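Local coordinates for protein histone-lysine N-methyltransferase SETMAR (Homo sapiens, PDB 3BO5) that dimethylates histone H3 on a lysine through its SET domain and, fused to a mariner transposase, takes part in DNA double-strand break repair, at residues Q21-V26 with G123-F128; H127-K132 with R141-I146. The protein carries 2 engineered substitutions. All coordinates share one frame; numbering follows the deposited sequence.

Overall arrangement
Both interactions lie on the same side of the SETMAR methyltransferase domain, their centres about 10 Å apart, and follow one another along the chain through the shared residues His-127 and Phe-128. Interaction 1 lays the loop 21-26, which leads into strand 27-29, along the approach to strand 128-132. Interaction 2 carries that strand into the hairpin with strand 138-142. The three strands are neighbours in one mixed sheet, 27-29 at its edge, parallel to 128-132. Packing of Phe-126 on Ile-146 and of Val-26 on Val-130 joins the two contacts. The N-terminal pre-SET region is thus tied onto the SET hairpin, whose strand 138-142 includes the cofactor-binding Trp-138.

Interaction 1: Q21-V26 with G123-F128; sequences QENLPV and GLQFHF. With GOL (glycerol), chain H.
Asn-23 supplies the direct hydrogen bond between loop 21-26 and segment 123-128: its ND2 donates to Leu-124 O at 2.9 Å, nearly straight at 163°. The acceptor lies in the plane of the side-chain amide, whereas the donor is tilted from the carbonyl plane. The same ND2 also donates to Lys-122 O, so one amide nitrogen holds two carbonyls of the incoming chain.

Water does much of the remaining polar work. One molecule donates to Glu-22 OE2, at 2.6 Å, and accepts from the backbone N of both Asn-23 and Leu-124. Two more donate to Pro-25 O; one of them reaches Phe-126 O and Phe-128 N, the other Phe-128 O, at 2.7 Å. A glycerol, probably from crystallisation, accepts from Gln-125 NE2 and bonds weakly to Asn-23 OD1.

The apolar contacts centre on two leucines. Leu-24 sends CD1 over one face of the His-127 imidazole, a CH-pi contact 3.8 Å from the ring centroid, while CD2 touches NE2. Leu-124 CD1 rests on Glu-22 CB, 3.7 Å away; the glutamate chain bends at chi2 (-77°), bringing OE2 over Leu-124 CG, while OE1 bonds Tyr-40. Val-26 CG1 packs against Phe-128 CB.

The pre-SET loop thus meets the start of the SET region through leucine packing, on the His-127 ring and the Glu-22 chain, together with a water-bridged seam shared by backbone groups and the Glu-22 carboxylate.

Interaction 2: H127-K132 with R141-I146; sequences HFQVFK and RTLEFI
Phe-131 and Arg-141 lie face to face, the guanidinium flat on the ring with planes 6° apart and centres separated by 4.2 Å. The cation sits off-centre because Arg-141 CD occupies the place over the ring centre, 3.8 Å from the centroid, adding a CH-pi contact. Arg-141 and Gln-129 run side by side. With CG opposite its own backbone N (chi1 -175°), the glutamine extends until OE1 accepts from both NE, at 2.7 Å, and NH2, at 2.8 Å; OE1 lies in the guanidinium plane, so this grip and the stack together fix the group's rotation. Leu-143 crosses Gln-129 at about a right angle, its CD2 against CB.

At the other end, Glu-144 OE1 accepts from His-127 N and from ND1, each at 2.7 Å, the carboxylate oxygen lying close to the imidazole plane. A positive charge on the histidine would probably be favoured by this pairing. Phe-128 turns to the opposite face of the sheet from Gln-129 and Arg-141, its ring edge meeting Thr-142 CA and Ile-146 CD1.

Paired backbone bonds between Gln-129 and Arg-141, with Phe-128 and Thr-142 as the adjacent non-hydrogen-bonded pair, belong to the antiparallel beta hairpin of strands 128-132 and 138-142 that opens the SET fold beside the cofactor site.

Interaction 1: Q21-V26 with G123-F128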
loop_
_atom_site.group_PDB
_atom_site.type_symbol
_atom_site.label_atom_id
_atom_site.label_comp_id
_atom_site.label_asym_id
_atom_site.label_seq_id
_atom_site.Cartn_x
_atom_site.Cartn_y
_atom_site.Cartn_z
ATOM N N GLN A 21 -9.494 9.761 10.175
ATOM C CA GLN A 21 -10.003 9.066 8.973
ATOM C C GLN A 21 -9.682 7.580 8.917
ATOM O O GLN A 21 -10.134 6.896 8.009
ATOM C CB GLN A 21 -9.588 9.787 7.658
ATOM C CG GLN A 21 -10.189 11.220 7.492
ATOM C CD GLN A 21 -9.787 11.956 6.226
ATOM O OE1 GLN A 21 -9.926 11.458 5.123
ATOM N NE2 GLN A 21 -9.307 13.174 6.387
ATOM N N GLU A 22 -8.941 7.067 9.911
ATOM C CA GLU A 22 -8.653 5.617 9.950
ATOM C C GLU A 22 -9.241 5.059 11.230
ATOM O O GLU A 22 -9.714 5.823 12.058
ATOM C CB GLU A 22 -7.133 5.386 9.945
ATOM C CG GLU A 22 -6.481 5.990 8.694
ATOM C CD GLU A 22 -6.670 5.171 7.451
ATOM O OE1 GLU A 22 -6.045 5.598 6.446
ATOM O OE2 GLU A 22 -7.419 4.116 7.422
ATOM N N ASN A 23 -9.175 3.759 11.380
ATOM C CA ASN A 23 -9.742 3.135 12.572
ATOM C C ASN A 23 -9.100 3.567 13.847
ATOM O O ASN A 23 -9.749 3.557 14.892
ATOM C CB ASN A 23 -9.561 1.650 12.493
ATOM C CG ASN A 23 -10.390 1.017 11.416
ATOM O OD1 ASN A 23 -11.465 1.562 11.000
ATOM N ND2 ASN A 23 -9.918 -0.113 10.934
ATOM N N LEU A 24 -7.789 3.839 13.728
ATOM C CA LEU A 24 -6.950 4.243 14.849
ATOM C C LEU A 24 -6.211 5.503 14.468
ATOM O O LEU A 24 -6.018 5.805 13.272
ATOM C CB LEU A 24 -5.983 3.125 15.166
ATOM C CG LEU A 24 -6.580 1.792 15.553
ATOM C CD1 LEU A 24 -5.518 0.796 15.639
ATOM C CD2 LEU A 24 -7.347 1.894 16.929
ATOM N N PRO A 25 -5.854 6.300 15.453
ATOM C CA PRO A 25 -5.038 7.491 15.184
ATOM C C PRO A 25 -3.641 7.050 14.785
ATOM O O PRO A 25 -3.234 5.914 15.093
ATOM C CB PRO A 25 -4.918 8.154 16.555
ATOM C CG PRO A 25 -6.024 7.487 17.392
ATOM C CD PRO A 25 -6.258 6.169 16.866
ATOM N N VAL A 26 -3.000 7.953 14.091
ATOM C CA VAL A 26 -1.569 7.798 13.760
ATOM C C VAL A 26 -0.827 9.007 14.374
ATOM O O VAL A 26 -1.059 10.158 14.041
ATOM C CB VAL A 26 -1.351 7.803 12.218
ATOM C CG1 VAL A 26 0.163 7.683 11.917
ATOM C CG2 VAL A 26 -2.087 6.697 11.580
ATOM N N GLY A 123 -9.480 -2.030 7.206
ATOM C CA GLY A 123 -8.660 -0.860 7.585
ATOM C C GLY A 123 -7.565 -1.153 8.581
ATOM O O GLY A 123 -7.183 -2.346 8.788
ATOM N N LEU A 124 -7.058 -0.080 9.173
ATOM C CA LEU A 124 -5.858 -0.199 10.048
ATOM C C LEU A 124 -6.213 -0.936 11.293
ATOM O O LEU A 124 -7.285 -0.699 11.876
ATOM C CB LEU A 124 -5.307 1.187 10.465
ATOM C CG LEU A 124 -4.939 2.082 9.298
ATOM C CD1 LEU A 124 -4.094 3.197 9.852
ATOM C CD2 LEU A 124 -4.148 1.353 8.178
ATOM N N GLN A 125 -5.281 -1.766 11.745
ATOM C CA GLN A 125 -5.516 -2.567 12.982
ATOM C C GLN A 125 -4.432 -2.380 14.006
ATOM O O GLN A 125 -4.466 -3.037 15.085
ATOM C CB GLN A 125 -5.637 -4.030 12.632
ATOM C CG GLN A 125 -6.759 -4.293 11.596
ATOM C CD GLN A 125 -8.119 -3.986 12.151
ATOM O OE1 GLN A 125 -8.353 -4.259 13.328
ATOM N NE2 GLN A 125 -9.069 -3.624 11.296
ATOM N N PHE A 126 -3.460 -1.533 13.678
ATOM C CA PHE A 126 -2.342 -1.231 14.606
ATOM C C PHE A 126 -2.151 0.254 14.730
ATOM O O PHE A 126 -2.563 0.998 13.852
ATOM C CB PHE A 126 -1.055 -1.874 14.096
ATOM C CG PHE A 126 -1.170 -3.369 13.898
ATOM C CD1 PHE A 126 -1.081 -4.206 15.041
ATOM C CD2 PHE A 126 -1.412 -3.920 12.642
ATOM C CE1 PHE A 126 -1.225 -5.605 14.892
ATOM C CE2 PHE A 126 -1.535 -5.259 12.443
ATOM C CZ PHE A 126 -1.471 -6.140 13.576
ATOM N N HIS A 127 -1.481 0.665 15.816
ATOM C CA HIS A 127 -1.155 2.051 16.028
ATOM C C HIS A 127 0.218 2.322 15.416
ATOM O O HIS A 127 1.223 1.760 15.886
ATOM C CB HIS A 127 -1.134 2.311 17.535
ATOM C CG HIS A 127 -2.487 2.243 18.150
ATOM N ND1 HIS A 127 -3.069 1.055 18.526
ATOM C CD2 HIS A 127 -3.378 3.222 18.438
ATOM C CE1 HIS A 127 -4.268 1.304 19.034
ATOM N NE2 HIS A 127 -4.485 2.600 18.982
ATOM N N PHE A 128 0.207 3.211 14.442
ATOM C CA PHE A 128 1.429 3.632 13.795
ATOM C C PHE A 128 1.813 4.996 14.205
ATOM O O PHE A 128 1.030 5.682 14.864
ATOM C CB PHE A 128 1.204 3.638 12.283
ATOM C CG PHE A 128 0.729 2.307 11.782
ATOM C CD1 PHE A 128 1.489 1.170 11.927
ATOM C CD2 PHE A 128 -0.473 2.210 11.073
ATOM C CE1 PHE A 128 1.053 -0.091 11.484
ATOM C CE2 PHE A 128 -0.912 0.944 10.617
ATOM C CZ PHE A 128 -0.154 -0.206 10.827
HETATM C C1 GOL H . -11.631 -1.537 13.971
HETATM O O1 GOL H . -11.639 -0.353 14.724
HETATM C C2 GOL H . -12.751 -1.585 12.923
HETATM O O2 GOL H . -13.483 -0.391 12.630
HETATM C C3 GOL H . -12.217 -2.208 11.647
HETATM O O3 GOL H . -11.676 -3.451 11.971
HETATM O O HOH W 1 -8.649 2.324 8.916
HETATM O O HOH W 2 -2.348 3.838 13.390
HETATM O O HOH W 3 -1.008 5.434 16.645
#

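Interaction 2: H127-K132 with R141-I146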
loop_
_atom_site.group_PDB
_atom_site.type_symbol
_atom_site.label_atom_id
_atom_site.label_comp_id
_atom_site.label_asym_id
_atom_site.label_seq_id
_atom_site.Cartn_x
_atom_site.Cartn_y
_atom_site.Cartn_z
ATOM N N HIS A 127 -1.481 0.665 15.816
ATOM C CA HIS A 127 -1.155 2.051 16.028
ATOM C C HIS A 127 0.218 2.322 15.416
ATOM O O HIS A 127 1.223 1.760 15.886
ATOM C CB HIS A 127 -1.134 2.311 17.535
ATOM C CG HIS A 127 -2.487 2.243 18.150
ATOM N ND1 HIS A 127 -3.069 1.055 18.526
ATOM C CD2 HIS A 127 -3.378 3.222 18.438
ATOM C CE1 HIS A 127 -4.268 1.304 19.034
ATOM N NE2 HIS A 127 -4.485 2.600 18.982
ATOM N N PHE A 128 0.207 3.211 14.442
ATOM C CA PHE A 128 1.429 3.632 13.795
ATOM C C PHE A 128 1.813 4.996 14.205
ATOM O O PHE A 128 1.030 5.682 14.864
ATOM C CB PHE A 128 1.204 3.638 12.283
ATOM C CG PHE A 128 0.729 2.307 11.782
ATOM C CD1 PHE A 128 1.489 1.170 11.927
ATOM C CD2 PHE A 128 -0.473 2.210 11.073
ATOM C CE1 PHE A 128 1.053 -0.091 11.484
ATOM C CE2 PHE A 128 -0.912 0.944 10.617
ATOM C CZ PHE A 128 -0.154 -0.206 10.827
ATOM N N GLN A 129 3.017 5.422 13.820
ATOM C CA GLN A 129 3.513 6.755 14.174
ATOM C C GLN A 129 4.387 7.231 13.042
ATOM O O GLN A 129 5.254 6.452 12.569
ATOM C CB GLN A 129 4.292 6.658 15.485
ATOM C CG GLN A 129 4.750 7.945 16.041
ATOM C CD GLN A 129 5.761 7.741 17.153
ATOM O OE1 GLN A 129 6.905 7.405 16.907
ATOM N NE2 GLN A 129 5.311 7.873 18.402
ATOM N N VAL A 130 4.113 8.437 12.585
ATOM C CA VAL A 130 4.995 9.033 11.552
ATOM C C VAL A 130 6.110 9.638 12.364
ATOM O O VAL A 130 5.880 10.364 13.373
ATOM C CB VAL A 130 4.248 10.079 10.785
ATOM C CG1 VAL A 130 5.175 10.815 9.882
ATOM C CG2 VAL A 130 3.153 9.432 10.016
ATOM N N PHE A 131 7.356 9.422 11.990
ATOM C CA PHE A 131 8.449 9.887 12.877
ATOM C C PHE A 131 9.644 10.367 12.088
ATOM O O PHE A 131 9.811 9.988 10.962
ATOM C CB PHE A 131 8.917 8.782 13.834
ATOM C CG PHE A 131 9.733 7.684 13.160
ATOM C CD1 PHE A 131 11.119 7.560 13.390
ATOM C CD2 PHE A 131 9.127 6.844 12.256
ATOM C CE1 PHE A 131 11.892 6.521 12.736
ATOM C CE2 PHE A 131 9.884 5.814 11.589
ATOM C CZ PHE A 131 11.258 5.689 11.841
ATOM N N LYS A 132 10.445 11.255 12.660
ATOM C CA LYS A 132 11.610 11.754 11.925
ATOM C C LYS A 132 12.753 10.743 12.017
ATOM O O LYS A 132 13.245 10.391 13.104
ATOM C CB LYS A 132 12.015 13.116 12.467
ATOM C CG LYS A 132 12.992 13.785 11.527
ATOM C CD LYS A 132 12.242 14.309 10.310
ATOM C CE LYS A 132 13.134 14.659 9.199
ATOM N NZ LYS A 132 12.355 15.652 8.409
ATOM N N ARG A 141 6.489 4.093 11.531
ATOM C CA ARG A 141 6.836 2.909 12.313
ATOM C C ARG A 141 5.607 2.414 13.067
ATOM O O ARG A 141 4.650 3.111 13.203
ATOM C CB ARG A 141 8.029 3.168 13.274
ATOM C CG ARG A 141 7.712 4.209 14.349
ATOM C CD ARG A 141 8.985 4.455 15.188
ATOM N NE ARG A 141 8.818 5.664 15.989
ATOM C CZ ARG A 141 9.850 6.272 16.596
ATOM N NH1 ARG A 141 11.090 5.751 16.461
ATOM N NH2 ARG A 141 9.678 7.349 17.334
ATOM N N THR A 142 5.683 1.156 13.456
ATOM C CA THR A 142 4.620 0.632 14.285
ATOM C C THR A 142 4.952 0.896 15.765
ATOM O O THR A 142 6.117 0.824 16.196
ATOM C CB THR A 142 4.401 -0.839 14.010
ATOM O OG1 THR A 142 3.329 -1.282 14.841
ATOM C CG2 THR A 142 5.629 -1.712 14.297
ATOM N N LEU A 143 3.918 1.162 16.546
ATOM C CA LEU A 143 4.137 1.271 17.988
ATOM C C LEU A 143 3.764 -0.008 18.662
ATOM O O LEU A 143 3.825 -0.078 19.920
ATOM C CB LEU A 143 3.277 2.394 18.589
ATOM C CG LEU A 143 3.571 3.764 18.053
ATOM C CD1 LEU A 143 2.600 4.849 18.596
ATOM C CD2 LEU A 143 5.011 4.118 18.267
ATOM N N GLU A 144 3.410 -1.006 17.897
ATOM C CA GLU A 144 3.112 -2.307 18.483
ATOM C C GLU A 144 3.500 -3.489 17.650
ATOM O O GLU A 144 3.798 -3.370 16.461
ATOM C CB GLU A 144 1.657 -2.378 18.821
ATOM C CG GLU A 144 0.742 -2.059 17.738
ATOM C CD GLU A 144 -0.728 -2.042 18.220
ATOM O OE1 GLU A 144 -1.449 -1.076 17.933
ATOM O OE2 GLU A 144 -1.123 -2.961 18.993
ATOM N N PHE A 145 3.542 -4.667 18.275
ATOM C CA PHE A 145 3.957 -5.835 17.579
ATOM C C PHE A 145 2.995 -6.136 16.425
ATOM O O PHE A 145 1.798 -6.146 16.628
ATOM C CB PHE A 145 3.934 -7.031 18.528
ATOM C CG PHE A 145 4.572 -8.233 17.966
ATOM C CD1 PHE A 145 5.964 -8.373 17.972
ATOM C CD2 PHE A 145 3.808 -9.263 17.485
ATOM C CE1 PHE A 145 6.555 -9.514 17.431
ATOM C CE2 PHE A 145 4.407 -10.434 16.979
ATOM C CZ PHE A 145 5.774 -10.543 16.935
ATOM N N ILE A 146 3.531 -6.448 15.245
ATOM C CA ILE A 146 2.703 -6.914 14.146
ATOM C C ILE A 146 3.140 -8.325 13.714
ATOM O O ILE A 146 4.217 -8.514 13.209
ATOM C CB ILE A 146 2.852 -5.955 12.951
ATOM C CG1 ILE A 146 2.413 -4.547 13.343
ATOM C CG2 ILE A 146 1.929 -6.499 11.748
ATOM C CD1 ILE A 146 2.654 -3.486 12.238
#